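Local atomic coordinates of beta-galactosidase (PDB entry 4OIF), a protein that probably hydrolyses terminal non-reducing beta-D-galactose residues of beta-D-galactosides, as a zinc-binding glycoside hydrolase of family GH42. Residues 284-289 against 328-333; 358-363 against 371-376. One frame throughout, in Å; residues are numbered along the deposited sequence.

In the fold
Both contacts lie in the TIM-barrel domain of this GH42 enzyme, with centres about 12 Å apart. Contact 1 comes first along the chain and closes before contact 2 opens. It pairs the loop after strand 282-284 with the loop after strand 319-322. Contact 2 follows on strand 356-359, a later strand of the same sheet, and on the loop before helix 386-399, which folds back on residues 359-362. The two touch directly: Y286 OH packs on F360 CB at 3.5 Å, and V328 CG1 and Y286 CE1 both pack against H373 NE2. Y286 and F360 both lie beside E322, the predicted nucleophile, so both contacts probably border the active site. Both also reach a second subunit of the trimer.

Contact 1. Residues 284-289 against 328-333; sequences DAYPAW and VNWHKV
At the active-site end of the TIM barrel, the loop after strand 282-284 brings Y286 and A288 against V328, W330 and H331 of the loop after strand 319-322. The closest approach is Y286 CD1 to V328 CG1, at 3.5 Å. The two side chains cross at a slant, and CG1 comes obliquely to the CD1 corner of the tyrosine ring. Y286 CG lies anti to its own carbonyl carbon (chi1 -58°), which turns the ring toward V328. W330 reaches the same tyrosine nearer its backbone, with CZ2 4.1 Å from Y286 CB.

These loops probably form part of the wall of the galactoside site. W330 is a predicted substrate-binding residue, and a bound glycerol lies close to it. The hydroxyl of Y286 hydrogen-bonds E322, the predicted nucleophile.

H331 closes the other end of the contact. Y286 O lies at the edge of the imidazole, near its plane, 3.6 Å from H331 CE1. The methyl of A288 is 4.0 Å from the same CE1. A288 is the centre of an inverse gamma turn. A water bridges the segments. It donates to Y286 O at 3.0 Å and lies 2.9 Å from H331 NE2, in the plane of the imidazole. V328 CG2 packs over one face of that ring. An alanine in place of H331 would probably cost the water its imidazole partner and open a gap beside A288 CB. Y536 of a second subunit also packs on A288.

Contact 2. Residues 358-363 against 371-376; sequences LYFQWR and KFHGAV
Y359, at the end of TIM-barrel strand 356-359, crosses V376 at about a right angle, with CD2 3.5 Å from V376 CG2. Its hydroxyl hydrogen-bonds H17 and H342.

F360 follows and presents its ring edge to the face of H373. This is a T-shaped pair, with planes at 83° and centroids 5.0 Å apart. F360 CD2 sits over the middle of the H373 imidazole. F360 CG is anti to the backbone N (chi1 -174°), which carries the ring to H373. H373 ND1 donates to G374 O, nearly in the imidazole plane and onto a lone pair. That bond would hold the imidazole in its rotation, with its face toward F360.

Q361 comes after a cis peptide bond. Its N gives a weak hydrogen bond to the same G374 O, so that oxygen takes two donors. Q361 O accepts a hydrogen bond from V376 N at 3.1 Å, in the carbonyl plane. A375 CA also lies close to this O, as a CA-H...O contact. The amide NE2 donates to a water that in turn donates to H373 O, and OE1 is held by N22.

The side chain of W362 starts away from 371-376, yet its indole comes back alongside V376, meeting it obliquely. Its NE1 hydrogen-bonds D36, which also forms a salt bridge with R363. On the six-membered ring of the indole, W362 CZ3 lies 3.5 Å from V376 CG1.

Contact 1. Residues 284-289 against 328-333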
loop_
_atom_site.group_PDB
_atom_site.type_symbol
_atom_site.label_atom_id
_atom_site.label_comp_id
_atom_site.label_asym_id
_atom_site.label_seq_id
_atom_site.Cartn_x
_atom_site.Cartn_y
_atom_site.Cartn_z
ATOM N N ASP A 284 5.940 -27.242 9.123
ATOM C CA ASP A 284 7.101 -26.366 9.057
ATOM C C ASP A 284 6.932 -25.144 9.931
ATOM O O ASP A 284 6.098 -24.286 9.648
ATOM C CB ASP A 284 7.344 -25.924 7.618
ATOM C CG ASP A 284 7.343 -27.078 6.660
ATOM O OD1 ASP A 284 7.647 -28.211 7.102
ATOM O OD2 ASP A 284 7.042 -26.851 5.471
ATOM N N ALA A 285 7.734 -25.056 10.983
ATOM C CA ALA A 285 7.579 -23.992 11.961
ATOM C C ALA A 285 8.668 -22.939 11.828
ATOM O O ALA A 285 9.854 -23.251 11.920
ATOM C CB ALA A 285 7.579 -24.569 13.366
ATOM N N TYR A 286 8.266 -21.691 11.608
ATOM C CA TYR A 286 9.222 -20.587 11.633
ATOM C C TYR A 286 8.720 -19.437 12.516
ATOM O O TYR A 286 8.316 -18.395 12.023
ATOM C CB TYR A 286 9.508 -20.129 10.201
ATOM C CG TYR A 286 10.041 -21.263 9.339
ATOM C CD1 TYR A 286 11.372 -21.654 9.422
ATOM C CD2 TYR A 286 9.203 -21.975 8.479
ATOM C CE1 TYR A 286 11.871 -22.703 8.654
ATOM C CE2 TYR A 286 9.689 -23.032 7.710
ATOM C CZ TYR A 286 11.027 -23.385 7.803
ATOM O OH TYR A 286 11.530 -24.421 7.049
ATOM N N PRO A 287 8.725 -19.635 13.844
ATOM C CA PRO A 287 8.321 -18.539 14.728
ATOM C C PRO A 287 9.342 -17.410 14.697
ATOM O O PRO A 287 10.537 -17.689 14.589
ATOM C CB PRO A 287 8.276 -19.196 16.115
ATOM C CG PRO A 287 8.247 -20.660 15.857
ATOM C CD PRO A 287 9.038 -20.855 14.607
ATOM N N ALA A 288 8.885 -16.165 14.793
ATOM C CA ALA A 288 9.797 -15.037 14.758
ATOM C C ALA A 288 10.351 -14.755 16.152
ATOM O O ALA A 288 10.011 -13.745 16.776
ATOM C CB ALA A 288 9.107 -13.817 14.196
ATOM N N TRP A 289 11.206 -15.664 16.630
ATOM C CA TRP A 289 11.755 -15.574 17.982
ATOM C C TRP A 289 12.540 -14.286 18.195
ATOM O O TRP A 289 13.309 -13.866 17.337
ATOM C CB TRP A 289 12.664 -16.769 18.295
ATOM C CG TRP A 289 11.996 -18.131 18.257
ATOM C CD1 TRP A 289 12.253 -19.151 17.375
ATOM C CD2 TRP A 289 10.980 -18.620 19.144
ATOM N NE1 TRP A 289 11.461 -20.242 17.662
ATOM C CE2 TRP A 289 10.672 -19.944 18.741
ATOM C CE3 TRP A 289 10.307 -18.075 20.242
ATOM C CZ2 TRP A 289 9.713 -20.718 19.391
ATOM C CZ3 TRP A 289 9.354 -18.847 20.890
ATOM C CH2 TRP A 289 9.066 -20.155 20.461
ATOM N N VAL A 328 15.844 -17.308 9.475
ATOM C CA VAL A 328 15.343 -17.540 8.121
ATOM C C VAL A 328 15.771 -16.398 7.189
ATOM O O VAL A 328 16.552 -15.534 7.581
ATOM C CB VAL A 328 13.814 -17.691 8.079
ATOM C CG1 VAL A 328 13.375 -18.866 8.938
ATOM C CG2 VAL A 328 13.140 -16.402 8.519
ATOM N N ASN A 329 15.262 -16.391 5.962
ATOM C CA ASN A 329 15.740 -15.435 4.959
ATOM C C ASN A 329 14.673 -14.445 4.537
ATOM O O ASN A 329 14.976 -13.356 4.050
ATOM C CB ASN A 329 16.237 -16.176 3.713
ATOM C CG ASN A 329 15.131 -16.987 3.041
ATOM O OD1 ASN A 329 14.520 -17.856 3.665
ATOM N ND2 ASN A 329 14.850 -16.682 1.777
ATOM N N TRP A 330 13.421 -14.836 4.737
ATOM C CA TRP A 330 12.283 -14.168 4.115
ATOM C C TRP A 330 11.478 -13.308 5.070
ATOM O O TRP A 330 10.445 -12.771 4.681
ATOM C CB TRP A 330 11.360 -15.206 3.481
ATOM C CG TRP A 330 10.957 -16.292 4.435
ATOM C CD1 TRP A 330 11.698 -17.394 4.792
ATOM C CD2 TRP A 330 9.729 -16.382 5.165
ATOM N NE1 TRP A 330 11.000 -18.159 5.695
ATOM C CE2 TRP A 330 9.787 -17.565 5.938
ATOM C CE3 TRP A 330 8.581 -15.584 5.236
ATOM C CZ2 TRP A 330 8.743 -17.965 6.767
ATOM C CZ3 TRP A 330 7.542 -15.986 6.061
ATOM C CH2 TRP A 330 7.633 -17.161 6.820
ATOM N N HIS A 331 11.945 -13.189 6.312
ATOM C CA HIS A 331 11.286 -12.347 7.314
ATOM C C HIS A 331 11.737 -10.896 7.183
ATOM O O HIS A 331 12.825 -10.642 6.674
ATOM C CB HIS A 331 11.567 -12.863 8.729
ATOM C CG HIS A 331 10.637 -13.950 9.173
ATOM N ND1 HIS A 331 10.594 -14.408 10.472
ATOM C CD2 HIS A 331 9.710 -14.666 8.491
ATOM C CE1 HIS A 331 9.685 -15.361 10.571
ATOM N NE2 HIS A 331 9.135 -15.538 9.382
ATOM N N LYS A 332 10.901 -9.957 7.631
ATOM C CA LYS A 332 11.224 -8.530 7.567
ATOM C C LYS A 332 12.464 -8.214 8.388
ATOM O O LYS A 332 13.221 -7.292 8.076
ATOM C CB LYS A 332 10.051 -7.684 8.058
ATOM C CG LYS A 332 8.901 -7.601 7.076
ATOM C CD LYS A 332 7.924 -6.482 7.433
ATOM C CE LYS A 332 7.203 -6.734 8.756
ATOM N NZ LYS A 332 6.310 -7.935 8.737
ATOM N N VAL A 333 12.650 -8.986 9.453
ATOM C CA VAL A 333 13.830 -8.895 10.302
ATOM C C VAL A 333 14.293 -10.307 10.566
ATOM O O VAL A 333 13.658 -11.027 11.335
ATOM C CB VAL A 333 13.545 -8.197 11.653
ATOM C CG1 VAL A 333 14.805 -8.175 12.513
ATOM C CG2 VAL A 333 12.995 -6.788 11.442
HETATM O O HOH W 1 6.733 -17.169 9.841
#

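Contact 2. Residues 358-363 against 371-376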
loop_
_atom_site.group_PDB
_atom_site.type_symbol
_atom_site.label_atom_id
_atom_site.label_comp_id
_atom_site.label_asym_id
_atom_site.label_seq_id
_atom_site.Cartn_x
_atom_site.Cartn_y
_atom_site.Cartn_z
ATOM N N LEU A 358 13.341 -31.781 12.687
ATOM C CA LEU A 358 13.875 -31.685 11.344
ATOM C C LEU A 358 13.961 -30.217 10.912
ATOM O O LEU A 358 13.079 -29.399 11.201
ATOM C CB LEU A 358 13.024 -32.506 10.368
ATOM C CG LEU A 358 12.944 -34.006 10.691
ATOM C CD1 LEU A 358 11.837 -34.727 9.901
ATOM C CD2 LEU A 358 14.295 -34.677 10.464
ATOM N N TYR A 359 15.052 -29.908 10.224
ATOM C CA TYR A 359 15.401 -28.563 9.829
ATOM C C TYR A 359 15.243 -28.323 8.341
ATOM O O TYR A 359 15.309 -29.239 7.506
ATOM C CB TYR A 359 16.856 -28.254 10.197
ATOM C CG TYR A 359 17.263 -28.642 11.599
ATOM C CD1 TYR A 359 16.619 -28.100 12.708
ATOM C CD2 TYR A 359 18.311 -29.538 11.814
ATOM C CE1 TYR A 359 16.999 -28.455 13.993
ATOM C CE2 TYR A 359 18.703 -29.891 13.089
ATOM C CZ TYR A 359 18.043 -29.346 14.177
ATOM O OH TYR A 359 18.429 -29.700 15.448
ATOM N N PHE A 360 15.041 -27.062 8.012
ATOM C CA PHE A 360 15.514 -26.590 6.740
ATOM C C PHE A 360 16.640 -25.626 7.056
ATOM O O PHE A 360 16.412 -24.628 7.736
ATOM C CB PHE A 360 14.433 -25.898 5.913
ATOM C CG PHE A 360 14.914 -25.550 4.544
ATOM C CD1 PHE A 360 14.776 -26.456 3.497
ATOM C CD2 PHE A 360 15.593 -24.363 4.321
ATOM C CE1 PHE A 360 15.262 -26.161 2.241
ATOM C CE2 PHE A 360 16.086 -24.061 3.070
ATOM C CZ PHE A 360 15.924 -24.961 2.028
ATOM N N GLN A 361 17.853 -25.913 6.593
ATOM C CA GLN A 361 18.198 -27.129 5.867
ATOM C C GLN A 361 19.498 -27.678 6.469
ATOM O O GLN A 361 19.958 -27.181 7.496
ATOM C CB GLN A 361 18.359 -26.852 4.364
ATOM C CG GLN A 361 19.393 -25.788 4.029
ATOM C CD GLN A 361 19.551 -25.559 2.525
ATOM O OE1 GLN A 361 19.495 -26.496 1.730
ATOM N NE2 GLN A 361 19.764 -24.304 2.137
ATOM N N TRP A 362 20.092 -28.696 5.853
ATOM C CA TRP A 362 21.346 -29.224 6.373
ATOM C C TRP A 362 22.490 -28.250 6.140
ATOM O O TRP A 362 23.185 -27.848 7.075
ATOM C CB TRP A 362 21.698 -30.563 5.737
ATOM C CG TRP A 362 23.115 -30.957 6.033
ATOM C CD1 TRP A 362 24.163 -30.986 5.155
ATOM C CD2 TRP A 362 23.652 -31.329 7.311
ATOM N NE1 TRP A 362 25.312 -31.373 5.801
ATOM C CE2 TRP A 362 25.026 -31.593 7.124
ATOM C CE3 TRP A 362 23.101 -31.469 8.593
ATOM C CZ2 TRP A 362 25.857 -31.999 8.174
ATOM C CZ3 TRP A 362 23.925 -31.869 9.632
ATOM C CH2 TRP A 362 25.289 -32.121 9.416
ATOM N N ARG A 363 22.685 -27.893 4.876
ATOM C CA ARG A 363 23.761 -27.000 4.480
ATOM C C ARG A 363 23.219 -25.806 3.694
ATOM O O ARG A 363 22.418 -25.971 2.776
ATOM C CB ARG A 363 24.800 -27.767 3.651
ATOM C CG ARG A 363 26.055 -26.970 3.328
ATOM C CD ARG A 363 27.036 -27.764 2.452
ATOM N NE ARG A 363 27.743 -28.800 3.206
ATOM C CZ ARG A 363 28.852 -28.602 3.923
ATOM N NH1 ARG A 363 29.417 -27.394 4.011
ATOM N NH2 ARG A 363 29.396 -29.623 4.567
ATOM N N LYS A 371 20.118 -18.503 0.345
ATOM C CA LYS A 371 21.531 -18.674 0.643
ATOM C C LYS A 371 21.838 -18.139 2.044
ATOM O O LYS A 371 22.875 -18.445 2.615
ATOM C CB LYS A 371 22.408 -17.986 -0.418
ATOM C CG LYS A 371 22.530 -16.461 -0.310
ATOM C CD LYS A 371 23.337 -15.914 -1.489
ATOM C CE LYS A 371 23.654 -14.429 -1.365
ATOM N NZ LYS A 371 22.475 -13.555 -1.579
ATOM N N PHE A 372 20.925 -17.364 2.615
ATOM C CA PHE A 372 21.145 -16.843 3.955
ATOM C C PHE A 372 20.105 -17.394 4.923
ATOM O O PHE A 372 20.007 -16.940 6.066
ATOM C CB PHE A 372 21.107 -15.314 3.958
ATOM C CG PHE A 372 22.268 -14.671 3.249
ATOM C CD1 PHE A 372 23.519 -15.267 3.249
ATOM C CD2 PHE A 372 22.103 -13.469 2.572
ATOM C CE1 PHE A 372 24.587 -14.670 2.603
ATOM C CE2 PHE A 372 23.171 -12.869 1.918
ATOM C CZ PHE A 372 24.413 -13.466 1.937
ATOM N N HIS A 373 19.314 -18.356 4.457
ATOM C CA HIS A 373 18.404 -19.079 5.333
ATOM C C HIS A 373 19.258 -19.885 6.301
ATOM O O HIS A 373 20.356 -20.312 5.946
ATOM C CB HIS A 373 17.464 -19.991 4.526
ATOM C CG HIS A 373 16.342 -20.577 5.328
ATOM N ND1 HIS A 373 16.546 -21.474 6.352
ATOM C CD2 HIS A 373 15.003 -20.403 5.245
ATOM C CE1 HIS A 373 15.383 -21.820 6.874
ATOM N NE2 HIS A 373 14.430 -21.188 6.217
ATOM N N GLY A 374 18.775 -20.069 7.526
ATOM C CA GLY A 374 19.499 -20.863 8.502
ATOM C C GLY A 374 19.723 -22.294 8.040
ATOM O O GLY A 374 18.965 -22.831 7.232
ATOM N N ALA A 375 20.797 -22.896 8.535
ATOM C CA ALA A 375 21.078 -24.310 8.318
ATOM C C ALA A 375 22.012 -24.816 9.402
ATOM O O ALA A 375 22.614 -24.024 10.134
ATOM C CB ALA A 375 21.696 -24.547 6.947
ATOM N N VAL A 376 22.137 -26.134 9.499
ATOM C CA VAL A 376 23.048 -26.723 10.453
ATOM C C VAL A 376 24.470 -26.270 10.140
ATOM O O VAL A 376 25.229 -25.896 11.040
ATOM C CB VAL A 376 22.955 -28.253 10.437
ATOM C CG1 VAL A 376 24.013 -28.865 11.346
ATOM C CG2 VAL A 376 21.556 -28.686 10.864
HETATM O O HOH W 2 20.338 -21.627 3.623
#